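Local coordinates for protein aromatic-L-amino-acid decarboxylase (Catharanthus roseus, PDB 6EEW) that catalyses the pyridoxal 5'-phosphate-dependent decarboxylation of L-tryptophan to tryptamine and of 5-hydroxy-L-tryptophan to serotonin, working as a homodimer, at residues Ala131-Glu136 and Val360-Trp365; Lys151-Ser156 and Asp305-Val310; Ala182-Gly187 and Leu338-Thr343. One frame throughout, in Å; residues are numbered along the deposited sequence.

Contact 1 of 3, residues Ala131-Glu136 and Val360-Trp365; sequences AATELE and VDFKNW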
ATOM      1  N   ALA A 131     -19.632   4.572   3.128  1.00 39.99           N
ATOM      2  CA  ALA A 131     -19.498   3.457   4.053  1.00 44.14           C
ATOM      3  C   ALA A 131     -18.036   3.129   4.321  1.00 48.21           C
ATOM      4  O   ALA A 131     -17.649   2.897   5.473  1.00 46.51           O
ATOM      5  CB  ALA A 131     -20.244   2.235   3.517  1.00 43.52           C
ATOM      6  N   ALA A 132     -17.193   3.139   3.289  1.00 44.44           N
ATOM      7  CA  ALA A 132     -15.800   2.759   3.522  1.00 49.32           C
ATOM      8  C   ALA A 132     -15.144   3.686   4.537  1.00 46.55           C
ATOM      9  O   ALA A 132     -14.602   3.230   5.554  1.00 52.33           O
ATOM     10  CB  ALA A 132     -15.016   2.757   2.214  1.00 50.73           C
ATOM     11  N   THR A 133     -15.238   4.996   4.309  1.00 36.82           N
ATOM     12  CA  THR A 133     -14.611   5.966   5.204  1.00 42.41           C
ATOM     13  C   THR A 133     -15.224   5.954   6.603  1.00 40.30           C
ATOM     14  O   THR A 133     -14.501   6.006   7.617  1.00 38.88           O
ATOM     15  CB  THR A 133     -14.715   7.357   4.587  1.00 44.31           C
ATOM     16  OG1 THR A 133     -13.863   7.433   3.436  1.00 49.88           O
ATOM     17  CG2 THR A 133     -14.343   8.409   5.584  1.00 38.65           C
ATOM     18  N   GLU A 134     -16.553   5.921   6.684  1.00 40.46           N
ATOM     19  CA  GLU A 134     -17.209   5.969   7.979  1.00 38.00           C
ATOM     20  C   GLU A 134     -16.889   4.728   8.805  1.00 42.21           C
ATOM     21  O   GLU A 134     -16.562   4.834   9.997  1.00 41.63           O
ATOM     22  CB  GLU A 134     -18.715   6.145   7.795  1.00 40.63           C
ATOM     23  CG  GLU A 134     -19.080   7.475   7.155  1.00 46.46           C
ATOM     24  CD  GLU A 134     -20.422   7.994   7.646  1.00 47.63           C
ATOM     25  OE1 GLU A 134     -20.950   7.424   8.623  1.00 46.77           O
ATOM     26  OE2 GLU A 134     -20.946   8.977   7.079  1.00 40.49           O
ATOM     27  N   LEU A 135     -16.952   3.545   8.189  1.00 46.18           N
ATOM     28  CA  LEU A 135     -16.606   2.334   8.912  1.00 46.33           C
ATOM     29  C   LEU A 135     -15.151   2.362   9.336  1.00 51.28           C
ATOM     30  O   LEU A 135     -14.808   1.810  10.381  1.00 46.10           O
ATOM     31  CB  LEU A 135     -16.879   1.091   8.060  1.00 37.07           C
ATOM     32  CG  LEU A 135     -16.562  -0.233   8.784  1.00 45.04           C
ATOM     33  CD1 LEU A 135     -17.521  -0.485   9.966  1.00 51.37           C
ATOM     34  CD2 LEU A 135     -16.584  -1.426   7.842  1.00 44.94           C
ATOM     35  N   GLU A 136     -14.274   2.988   8.548  1.00 48.76           N
ATOM     36  CA  GLU A 136     -12.887   3.063   8.995  1.00 43.74           C
ATOM     37  C   GLU A 136     -12.756   3.910  10.250  1.00 52.55           C
ATOM     38  O   GLU A 136     -12.055   3.532  11.200  1.00 55.74           O
ATOM     39  CB  GLU A 136     -12.000   3.611   7.887  1.00 38.52           C
ATOM     40  CG  GLU A 136     -10.521   3.651   8.250  1.00 41.17           C
ATOM     41  CD  GLU A 136      -9.619   3.543   7.029  1.00 49.25           C
ATOM     42  OE1 GLU A 136     -10.098   3.048   5.975  1.00 39.53           O
ATOM     43  OE2 GLU A 136      -8.422   3.911   7.139  1.00 53.72           O
ATOM     44  N   VAL A 360     -14.240  12.557   7.044  1.00 57.09           N
ATOM     45  CA  VAL A 360     -12.917  12.847   6.514  1.00 48.09           C
ATOM     46  C   VAL A 360     -12.793  12.332   5.076  1.00 51.49           C
ATOM     47  O   VAL A 360     -13.618  11.559   4.589  1.00 52.63           O
ATOM     48  CB  VAL A 360     -11.812  12.230   7.397  1.00 49.01           C
ATOM     49  CG1 VAL A 360     -12.041  12.603   8.853  1.00 45.94           C
ATOM     50  CG2 VAL A 360     -11.750  10.728   7.229  1.00 41.42           C
ATOM     51  N   ASP A 361     -11.761  12.824   4.387  1.00 47.96           N
ATOM     52  CA  ASP A 361     -11.293  12.268   3.124  1.00 44.13           C
ATOM     53  C   ASP A 361      -9.928  11.659   3.411  1.00 39.82           C
ATOM     54  O   ASP A 361      -8.957  12.384   3.665  1.00 38.95           O
ATOM     55  CB  ASP A 361     -11.201  13.318   2.015  1.00 45.28           C
ATOM     56  CG  ASP A 361     -12.544  13.947   1.674  1.00 50.14           C
ATOM     57  OD1 ASP A 361     -13.574  13.234   1.668  1.00 47.73           O
ATOM     58  OD2 ASP A 361     -12.554  15.162   1.362  1.00 54.69           O
ATOM     59  N   PHE A 362      -9.854  10.327   3.414  1.00 43.83           N
ATOM     60  CA  PHE A 362      -8.631   9.695   3.894  1.00 46.37           C
ATOM     61  C   PHE A 362      -7.456   9.892   2.952  1.00 45.66           C
ATOM     62  O   PHE A 362      -6.321   9.620   3.343  1.00 45.29           O
ATOM     63  CB  PHE A 362      -8.852   8.204   4.174  1.00 46.88           C
ATOM     64  CG  PHE A 362      -9.325   7.917   5.589  1.00 47.53           C
ATOM     65  CD1 PHE A 362      -8.473   8.129   6.676  1.00 44.90           C
ATOM     66  CD2 PHE A 362     -10.604   7.432   5.835  1.00 47.72           C
ATOM     67  CE1 PHE A 362      -8.897   7.877   7.979  1.00 47.68           C
ATOM     68  CE2 PHE A 362     -11.042   7.157   7.148  1.00 49.73           C
ATOM     69  CZ  PHE A 362     -10.192   7.380   8.219  1.00 49.42           C
ATOM     70  N   LYS A 363      -7.686  10.356   1.724  1.00 47.99           N
ATOM     71  CA  LYS A 363      -6.553  10.707   0.878  1.00 42.64           C
ATOM     72  C   LYS A 363      -5.616  11.680   1.574  1.00 46.25           C
ATOM     73  O   LYS A 363      -4.398  11.631   1.370  1.00 44.99           O
ATOM     74  CB  LYS A 363      -7.047  11.305  -0.441  1.00 42.69           C
ATOM     75  CG  LYS A 363      -7.692  12.683  -0.325  1.00 42.49           C
ATOM     76  CD  LYS A 363      -8.159  13.153  -1.718  1.00 50.48           C
ATOM     77  CE  LYS A 363      -8.857  14.499  -1.682  1.00 55.20           C
ATOM     78  NZ  LYS A 363      -7.951  15.551  -1.187  1.00 60.59           N
ATOM     79  N   ASN A 364      -6.156  12.526   2.447  1.00 49.03           N
ATOM     80  CA  ASN A 364      -5.378  13.521   3.156  1.00 45.52           C
ATOM     81  C   ASN A 364      -4.558  12.919   4.283  1.00 46.98           C
ATOM     82  O   ASN A 364      -3.717  13.619   4.862  1.00 40.03           O
ATOM     83  CB  ASN A 364      -6.317  14.583   3.732  1.00 44.90           C
ATOM     84  CG  ASN A 364      -7.143  15.250   2.664  1.00 45.74           C
ATOM     85  OD1 ASN A 364      -6.693  15.396   1.531  1.00 43.70           O
ATOM     86  ND2 ASN A 364      -8.364  15.638   3.005  1.00 39.28           N
ATOM     87  N   TRP A 365      -4.766  11.644   4.598  1.00 36.40           N
ATOM     88  CA  TRP A 365      -4.095  10.997   5.720  1.00 48.92           C
ATOM     89  C   TRP A 365      -3.013  10.032   5.265  1.00 49.76           C
ATOM     90  O   TRP A 365      -2.519   9.236   6.075  1.00 48.52           O
ATOM     91  CB  TRP A 365      -5.097  10.242   6.589  1.00 50.96           C
ATOM     92  CG  TRP A 365      -6.149  11.091   7.208  1.00 52.37           C
ATOM     93  CD1 TRP A 365      -7.097  11.850   6.566  1.00 44.47           C
ATOM     94  CD2 TRP A 365      -6.363  11.270   8.600  1.00 51.39           C
ATOM     95  NE1 TRP A 365      -7.885  12.488   7.489  1.00 53.58           N
ATOM     96  CE2 TRP A 365      -7.460  12.141   8.746  1.00 53.91           C
ATOM     97  CE3 TRP A 365      -5.744  10.762   9.746  1.00 53.52           C
ATOM     98  CZ2 TRP A 365      -7.937  12.525   9.987  1.00 55.55           C
ATOM     99  CZ3 TRP A 365      -6.214  11.142  10.964  1.00 53.33           C
ATOM    100  CH2 TRP A 365      -7.307  12.014  11.084  1.00 57.80           C
TER
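V360 meets T133 twice: its carbonyl O lies 3.4 Å from T133 CG2, and its own CG2 is 3.8 Å from that same methyl. T133, small and branched, places CG2 anti to its backbone N, which brings the methyl to the loop. V360 CG2 also covers one face of the F362 ring, 3.6 Å above its plane. D361, next along, accepts a hydrogen bond from W126 N through OD1. F362 follows at the start of a short 3-10 turn, its ring held between V360 CG2 and the E136 side chain. On the ring face opposite V360, the E136 carboxylate is stacked with planes 22° apart, OE2 over the centre; CG anti to the backbone N (chi1 -177°) carries the extended chain across that face. E136 OE1 forms a salt bridge with R371 and OE2 accepts from I163 N. In this large domain of a fold type I decarboxylase, helix 130-146 is thereby tied to the loop ahead of helix 375-409, beside V162 of strand 160-164. T133 O approaches the edge, in plane, 3.7 Å from F362 CE2; a flat aromatic suits a place touched on both faces and an edge. An alanine there removes the ring, and is likely to open a gap between E136 and V360 CG2 and leave the carboxylate without its stacking surface.

Contact 2 of 3, residues Lys151-Ser156 and Asp305-Val310; sequences KSFMFS and DGIERV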
ATOM      1  N   LYS A 151      -9.115   9.669  24.852  1.00 59.79           N
ATOM      2  CA  LYS A 151      -9.998  10.235  23.838  1.00 53.50           C
ATOM      3  C   LYS A 151      -9.259  11.147  22.862  1.00 52.51           C
ATOM      4  O   LYS A 151      -9.800  11.481  21.803  1.00 51.00           O
ATOM      5  CB  LYS A 151     -11.148  10.984  24.515  1.00 57.96           C
ATOM      6  CG  LYS A 151     -12.387  10.125  24.806  1.00 60.49           C
ATOM      7  CD  LYS A 151     -13.184   9.865  23.517  1.00 68.22           C
ATOM      8  CE  LYS A 151     -14.514   9.150  23.782  1.00 75.89           C
ATOM      9  NZ  LYS A 151     -14.347   7.749  24.306  1.00 79.58           N
ATOM     10  N   SER A 152      -8.052  11.578  23.200  1.00 50.42           N
ATOM     11  CA  SER A 152      -7.292  12.445  22.315  1.00 52.67           C
ATOM     12  C   SER A 152      -6.771  11.718  21.078  1.00 57.44           C
ATOM     13  O   SER A 152      -6.191  12.367  20.199  1.00 64.89           O
ATOM     14  CB  SER A 152      -6.138  13.074  23.094  1.00 58.54           C
ATOM     15  OG  SER A 152      -5.344  12.077  23.716  1.00 62.89           O
ATOM     16  N   PHE A 153      -6.983  10.406  20.972  1.00 51.56           N
ATOM     17  CA  PHE A 153      -6.621   9.639  19.786  1.00 45.05           C
ATOM     18  C   PHE A 153      -7.843   9.176  18.999  1.00 44.23           C
ATOM     19  O   PHE A 153      -7.704   8.336  18.104  1.00 45.65           O
ATOM     20  CB  PHE A 153      -5.772   8.422  20.169  1.00 43.68           C
ATOM     21  CG  PHE A 153      -4.410   8.773  20.709  1.00 43.61           C
ATOM     22  CD1 PHE A 153      -3.346   8.994  19.830  1.00 45.69           C
ATOM     23  CD2 PHE A 153      -4.194   8.881  22.083  1.00 36.36           C
ATOM     24  CE1 PHE A 153      -2.075   9.317  20.295  1.00 44.12           C
ATOM     25  CE2 PHE A 153      -2.929   9.198  22.571  1.00 42.29           C
ATOM     26  CZ  PHE A 153      -1.858   9.424  21.666  1.00 47.84           C
ATOM     27  N   MET A 154      -9.039   9.649  19.345  1.00 38.32           N
ATOM     28  CA  MET A 154     -10.267   9.129  18.764  1.00 42.09           C
ATOM     29  C   MET A 154     -10.994  10.197  17.971  1.00 42.22           C
ATOM     30  O   MET A 154     -11.009  11.378  18.341  1.00 48.21           O
ATOM     31  CB  MET A 154     -11.220   8.587  19.846  1.00 39.81           C
ATOM     32  CG  MET A 154     -10.608   7.532  20.691  1.00 48.66           C
ATOM     33  SD  MET A 154     -11.723   6.909  21.956  1.00 53.90           S
ATOM     34  CE  MET A 154     -10.589   5.804  22.791  1.00 56.72           C
ATOM     35  N   PHE A 155     -11.649   9.750  16.902  1.00 44.03           N
ATOM     36  CA  PHE A 155     -12.498  10.642  16.127  1.00 48.96           C
ATOM     37  C   PHE A 155     -13.649  11.158  16.983  1.00 49.52           C
ATOM     38  O   PHE A 155     -14.028  12.333  16.886  1.00 43.01           O
ATOM     39  CB  PHE A 155     -13.029   9.908  14.889  1.00 44.86           C
ATOM     40  CG  PHE A 155     -12.001   9.697  13.810  1.00 49.29           C
ATOM     41  CD1 PHE A 155     -11.589  10.759  13.001  1.00 50.35           C
ATOM     42  CD2 PHE A 155     -11.436   8.450  13.607  1.00 45.59           C
ATOM     43  CE1 PHE A 155     -10.641  10.577  11.994  1.00 46.40           C
ATOM     44  CE2 PHE A 155     -10.489   8.260  12.608  1.00 47.75           C
ATOM     45  CZ  PHE A 155     -10.094   9.328  11.791  1.00 43.45           C
ATOM     46  N   SER A 156     -14.223  10.290  17.827  1.00 48.91           N
ATOM     47  CA  SER A 156     -15.243  10.734  18.773  1.00 54.31           C
ATOM     48  C   SER A 156     -14.707  11.768  19.758  1.00 59.90           C
ATOM     49  O   SER A 156     -15.492  12.540  20.316  1.00 60.69           O
ATOM     50  CB  SER A 156     -15.817   9.538  19.541  1.00 54.35           C
ATOM     51  OG  SER A 156     -14.793   8.840  20.223  1.00 52.67           O
ATOM     52  N   ASP A 305       1.628   2.674  29.273  1.00 56.59           N
ATOM     53  CA  ASP A 305       1.510   3.723  30.276  1.00 55.70           C
ATOM     54  C   ASP A 305       2.263   4.955  29.791  1.00 51.25           C
ATOM     55  O   ASP A 305       3.427   4.863  29.390  1.00 44.23           O
ATOM     56  CB  ASP A 305       2.056   3.255  31.633  1.00 56.84           C
ATOM     57  CG  ASP A 305       1.105   2.305  32.369  1.00 64.45           C
ATOM     58  OD1 ASP A 305      -0.056   2.127  31.931  1.00 65.84           O
ATOM     59  OD2 ASP A 305       1.531   1.740  33.402  1.00 67.64           O
ATOM     60  N   GLY A 306       1.614   6.118  29.882  1.00 53.85           N
ATOM     61  CA  GLY A 306       2.136   7.349  29.318  1.00 54.10           C
ATOM     62  C   GLY A 306       1.702   7.665  27.899  1.00 53.00           C
ATOM     63  O   GLY A 306       2.063   8.729  27.380  1.00 62.22           O
ATOM     64  N   ILE A 307       0.914   6.798  27.257  1.00 53.29           N
ATOM     65  CA  ILE A 307       0.528   7.036  25.871  1.00 52.45           C
ATOM     66  C   ILE A 307      -0.166   8.378  25.693  1.00 54.38           C
ATOM     67  O   ILE A 307      -0.218   8.906  24.577  1.00 57.14           O
ATOM     68  CB  ILE A 307      -0.351   5.884  25.358  1.00 56.86           C
ATOM     69  CG1 ILE A 307      -0.560   5.988  23.836  1.00 56.79           C
ATOM     70  CG2 ILE A 307      -1.680   5.855  26.108  1.00 57.25           C
ATOM     71  CD1 ILE A 307       0.701   5.786  23.005  1.00 48.92           C
ATOM     72  N   GLU A 308      -0.721   8.944  26.768  1.00 59.66           N
ATOM     73  CA  GLU A 308      -1.372  10.245  26.648  1.00 59.74           C
ATOM     74  C   GLU A 308      -0.392  11.365  26.322  1.00 56.19           C
ATOM     75  O   GLU A 308      -0.807  12.386  25.768  1.00 58.58           O
ATOM     76  CB  GLU A 308      -2.157  10.570  27.922  1.00 58.58           C
ATOM     77  CG  GLU A 308      -1.335  10.617  29.198  1.00 51.60           C
ATOM     78  CD  GLU A 308      -1.274   9.259  29.887  1.00 65.02           C
ATOM     79  OE1 GLU A 308      -1.683   8.251  29.265  1.00 71.30           O
ATOM     80  OE2 GLU A 308      -0.836   9.197  31.059  1.00 72.16           O
ATOM     81  N   ARG A 309       0.895  11.194  26.622  1.00 53.36           N
ATOM     82  CA  ARG A 309       1.884  12.204  26.270  1.00 55.71           C
ATOM     83  C   ARG A 309       2.443  12.014  24.868  1.00 56.97           C
ATOM     84  O   ARG A 309       3.211  12.865  24.397  1.00 58.53           O
ATOM     85  CB  ARG A 309       3.049  12.186  27.260  1.00 56.70           C
ATOM     86  CG  ARG A 309       2.714  12.658  28.650  1.00 62.17           C
ATOM     87  CD  ARG A 309       3.970  12.695  29.517  1.00 64.47           C
ATOM     88  NE  ARG A 309       4.485  11.353  29.783  1.00 61.75           N
ATOM     89  CZ  ARG A 309       4.052  10.572  30.769  1.00 60.20           C
ATOM     90  NH1 ARG A 309       3.083  10.994  31.573  1.00 61.58           N
ATOM     91  NH2 ARG A 309       4.574   9.363  30.948  1.00 53.67           N
ATOM     92  N   VAL A 310       2.079  10.939  24.208  1.00 47.99           N
ATOM     93  CA  VAL A 310       2.718  10.498  22.981  1.00 51.21           C
ATOM     94  C   VAL A 310       2.060  11.144  21.771  1.00 49.24           C
ATOM     95  O   VAL A 310       0.868  11.474  21.767  1.00 47.01           O
ATOM     96  CB  VAL A 310       2.690   8.960  22.903  1.00 48.97           C
ATOM     97  CG1 VAL A 310       2.778   8.512  21.460  1.00 47.47           C
ATOM     98  CG2 VAL A 310       3.873   8.417  23.673  1.00 40.17           C
TER
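F153 reaches across to the 3-10 turn of I307-R309 and touches it with the far edge of its ring. F153 CZ lies 3.4 Å from I307 O and also 3.4 Å from V310 O, both oxygens near the ring plane. The weakly positive C-H rim of the phenylalanine thus faces two carbonyls, the electrostatically sensible side to present to oxygen, although these are contacts and not classical hydrogen bonds. With CG anti to the carbonyl carbon (chi1 -67°), the side chain stands out from its own short 3-10 turn at 151-153 toward the other loop. I307 adds an apolar touch: its CG1 comes 4.2 Å from F153 CE2, the two side chains meeting at a slant. A branched aliphatic residue suits this place, because its CG1 sits above the ring plane, beyond the CE2 rim, while its backbone O meets the edge. I307 O also accepts from V310 N at 3.1 Å, so one carbonyl both closes the turn and faces the ring. V310 contributes its backbone O here, which accepts from K333 NZ too; E308 O bonds the same ammonium. The joined parts are the connection from helix 130-146 to strand 160-164 and the one from helix 298-301 to strand 312-315, with P150 beside I307 and the V310 side chain packed onto helix 270-280 and strand 283-287.

Contact 3 of 3, residues Ala182-Gly187 and Leu338-Thr343; sequences ALEKLG and LLRALT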
ATOM      1  N   ALA A 182       8.155  21.797  12.115  1.00 58.23           N
ATOM      2  CA  ALA A 182       9.398  22.550  12.269  1.00 56.99           C
ATOM      3  C   ALA A 182       9.598  23.545  11.125  1.00 60.21           C
ATOM      4  O   ALA A 182       9.893  24.716  11.366  1.00 55.13           O
ATOM      5  CB  ALA A 182      10.591  21.596  12.371  1.00 50.66           C
ATOM      6  N   LEU A 183       9.424  23.105   9.871  1.00 61.25           N
ATOM      7  CA  LEU A 183       9.740  23.973   8.730  1.00 54.85           C
ATOM      8  C   LEU A 183       8.802  25.174   8.656  1.00 58.28           C
ATOM      9  O   LEU A 183       9.212  26.264   8.250  1.00 47.86           O
ATOM     10  CB  LEU A 183       9.686  23.196   7.418  1.00 50.00           C
ATOM     11  CG  LEU A 183      10.664  22.031   7.228  1.00 55.56           C
ATOM     12  CD1 LEU A 183      10.477  21.404   5.838  1.00 51.19           C
ATOM     13  CD2 LEU A 183      12.114  22.436   7.485  1.00 60.60           C
ATOM     14  N   GLU A 184       7.529  24.991   9.003  1.00 52.14           N
ATOM     15  CA  GLU A 184       6.636  26.141   9.045  1.00 55.26           C
ATOM     16  C   GLU A 184       7.026  27.086  10.176  1.00 65.15           C
ATOM     17  O   GLU A 184       6.873  28.308  10.037  1.00 71.62           O
ATOM     18  CB  GLU A 184       5.177  25.691   9.191  1.00 51.74           C
ATOM     19  CG  GLU A 184       4.597  24.945   7.996  1.00 52.26           C
ATOM     20  CD  GLU A 184       3.105  24.682   8.148  1.00 70.05           C
ATOM     21  OE1 GLU A 184       2.457  25.369   8.969  1.00 78.08           O
ATOM     22  OE2 GLU A 184       2.578  23.772   7.468  1.00 74.85           O
ATOM     23  N   LYS A 185       7.556  26.555  11.288  1.00 59.36           N
ATOM     24  CA  LYS A 185       8.020  27.439  12.352  1.00 63.74           C
ATOM     25  C   LYS A 185       9.288  28.191  11.955  1.00 64.03           C
ATOM     26  O   LYS A 185       9.400  29.400  12.175  1.00 68.50           O
ATOM     27  CB  LYS A 185       8.259  26.633  13.628  1.00 69.79           C
ATOM     28  CG  LYS A 185       8.934  27.413  14.761  1.00 73.39           C
ATOM     29  CD  LYS A 185       9.338  26.471  15.915  1.00 79.40           C
ATOM     30  CE  LYS A 185      10.145  27.193  17.001  1.00 81.18           C
ATOM     31  NZ  LYS A 185      10.660  26.260  18.051  1.00 75.08           N
ATOM     32  N   LEU A 186      10.259  27.489  11.370  1.00 64.10           N
ATOM     33  CA  LEU A 186      11.613  27.999  11.201  1.00 71.01           C
ATOM     34  C   LEU A 186      12.009  28.297   9.760  1.00 71.45           C
ATOM     35  O   LEU A 186      13.047  28.928   9.547  1.00 71.07           O
ATOM     36  CB  LEU A 186      12.613  26.986  11.775  1.00 74.95           C
ATOM     37  CG  LEU A 186      12.400  26.546  13.225  1.00 73.61           C
ATOM     38  CD1 LEU A 186      13.345  25.406  13.582  1.00 73.56           C
ATOM     39  CD2 LEU A 186      12.600  27.716  14.162  1.00 65.62           C
ATOM     40  N   GLY A 187      11.247  27.835   8.770  1.00 67.48           N
ATOM     41  CA  GLY A 187      11.619  28.025   7.387  1.00 74.99           C
ATOM     42  C   GLY A 187      12.314  26.797   6.827  1.00 76.82           C
ATOM     43  O   GLY A 187      12.945  26.028   7.558  1.00 80.59           O
ATOM     44  N   LEU A 338      -0.769  16.300  10.859  1.00 50.45           N
ATOM     45  CA  LEU A 338      -0.610  15.346   9.763  1.00 49.08           C
ATOM     46  C   LEU A 338      -1.190  15.891   8.466  1.00 48.76           C
ATOM     47  O   LEU A 338      -0.571  15.797   7.403  1.00 39.83           O
ATOM     48  CB  LEU A 338      -1.296  14.032  10.107  1.00 43.07           C
ATOM     49  CG  LEU A 338      -1.167  12.948   9.032  1.00 43.69           C
ATOM     50  CD1 LEU A 338       0.273  12.448   8.965  1.00 39.82           C
ATOM     51  CD2 LEU A 338      -2.165  11.816   9.271  1.00 35.94           C
ATOM     52  N   LEU A 339      -2.411  16.411   8.535  1.00 52.95           N
ATOM     53  CA  LEU A 339      -3.088  16.932   7.361  1.00 45.36           C
ATOM     54  C   LEU A 339      -2.307  18.087   6.741  1.00 50.37           C
ATOM     55  O   LEU A 339      -2.047  18.093   5.533  1.00 53.82           O
ATOM     56  CB  LEU A 339      -4.503  17.351   7.754  1.00 43.31           C
ATOM     57  CG  LEU A 339      -5.506  16.216   7.584  1.00 43.12           C
ATOM     58  CD1 LEU A 339      -4.863  14.901   7.982  1.00 53.01           C
ATOM     59  CD2 LEU A 339      -6.758  16.468   8.393  1.00 37.75           C
ATOM     60  N   ARG A 340      -1.875  19.057   7.556  1.00 46.24           N
ATOM     61  CA  ARG A 340      -1.045  20.126   7.020  1.00 52.91           C
ATOM     62  C   ARG A 340       0.161  19.544   6.314  1.00 51.16           C
ATOM     63  O   ARG A 340       0.539  19.993   5.222  1.00 43.22           O
ATOM     64  CB  ARG A 340      -0.600  21.066   8.139  1.00 63.50           C
ATOM     65  CG  ARG A 340      -1.731  21.869   8.711  1.00 67.74           C
ATOM     66  CD  ARG A 340      -1.259  22.858   9.738  1.00 64.78           C
ATOM     67  NE  ARG A 340      -0.498  23.959   9.164  1.00 57.81           N
ATOM     68  CZ  ARG A 340      -1.071  25.001   8.577  1.00 57.73           C
ATOM     69  NH1 ARG A 340      -2.391  25.044   8.462  1.00 59.30           N
ATOM     70  NH2 ARG A 340      -0.332  25.991   8.096  1.00 51.79           N
ATOM     71  N   ALA A 341       0.771  18.521   6.918  1.00 47.14           N
ATOM     72  CA  ALA A 341       1.994  17.975   6.346  1.00 53.74           C
ATOM     73  C   ALA A 341       1.751  17.370   4.968  1.00 53.82           C
ATOM     74  O   ALA A 341       2.600  17.488   4.079  1.00 49.39           O
ATOM     75  CB  ALA A 341       2.581  16.923   7.286  1.00 52.93           C
ATOM     76  N   LEU A 342       0.593  16.737   4.763  1.00 46.56           N
ATOM     77  CA  LEU A 342       0.360  15.893   3.594  1.00 48.92           C
ATOM     78  C   LEU A 342      -0.417  16.598   2.483  1.00 57.28           C
ATOM     79  O   LEU A 342      -1.055  15.931   1.659  1.00 63.52           O
ATOM     80  CB  LEU A 342      -0.373  14.616   4.007  1.00 48.46           C
ATOM     81  CG  LEU A 342       0.482  13.397   4.346  1.00 51.07           C
ATOM     82  CD1 LEU A 342       1.754  13.816   5.093  1.00 50.47           C
ATOM     83  CD2 LEU A 342      -0.329  12.408   5.174  1.00 54.90           C
ATOM     84  N   THR A 343      -0.371  17.923   2.419  1.00 56.21           N
ATOM     85  CA  THR A 343      -1.058  18.627   1.346  1.00 51.65           C
ATOM     86  C   THR A 343      -0.269  19.867   0.978  1.00 47.67           C
ATOM     87  O   THR A 343       0.553  20.358   1.755  1.00 37.16           O
ATOM     88  CB  THR A 343      -2.483  19.029   1.737  1.00 57.43           C
ATOM     89  OG1 THR A 343      -3.128  19.632   0.610  1.00 58.56           O
ATOM     90  CG2 THR A 343      -2.447  20.042   2.860  1.00 55.63           C
TER
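E184 and R340 extend toward each other from segments 182-187 and 338-343, whose nearest CA atoms, those of E184 and A341, are 9.8 Å apart, a span that suits two long side chains. The guanidinium presents its side, NE and NH2 together, to a single carboxylate oxygen. In the two bonds of this salt bridge, R340 NH2 donates to E184 OE1 at 3.0 Å with an N-H...O angle of 156°, while R340 NE makes the longer, more bent bond to E184 OE1 at 3.3 Å. OE1 lies in the guanidinium plane, at its edge. The two flat groups are not coplanar, however: their planes stand 72° apart, so this is a fork of two N-H groups closing on one oxygen and not the flat pairing of two nitrogens with two oxygens. Both donors come from the syn side of OE1, NH2 being well out of the carboxylate plane. The glutamate chain is extended beyond CG, whereas the arginine bends at chi3 (70°), which swings NE and NH2 round to face the acid. Its remaining nitrogen, NH1, bonds L349 O, and the side chain touches Y348, an L-tryptophan-binding residue. K211 of the second subunit donates through NZ to R340 O. As E184 is exposed, water is likely to weaken the ion pair, but two N-H donors of one cation on a single oxygen would still be expected to favour the ionised carboxylate and to limit rotation of the guanidinium.

The six segments follow the chain as 131-136, 151-156, 182-187, 305-310, 338-343 and 360-365. Contact 1 therefore encloses the other two, while contacts 2 and 3 interleave. Their centres stand 20 to 22 Å apart. Contact 1 touches both neighbours: V360, F362 and W365 pack on F155 of 151-156, and N364 and W365 on L338, L339 and L342 of 338-343. Contacts 2 and 3 do not meet, their nearest atoms being about 8 Å apart. Together they join helices and loops flanking the seven-stranded sheet of the cofactor-binding domain. Each has residues that touch the second subunit, which places this region beside the dimer interface.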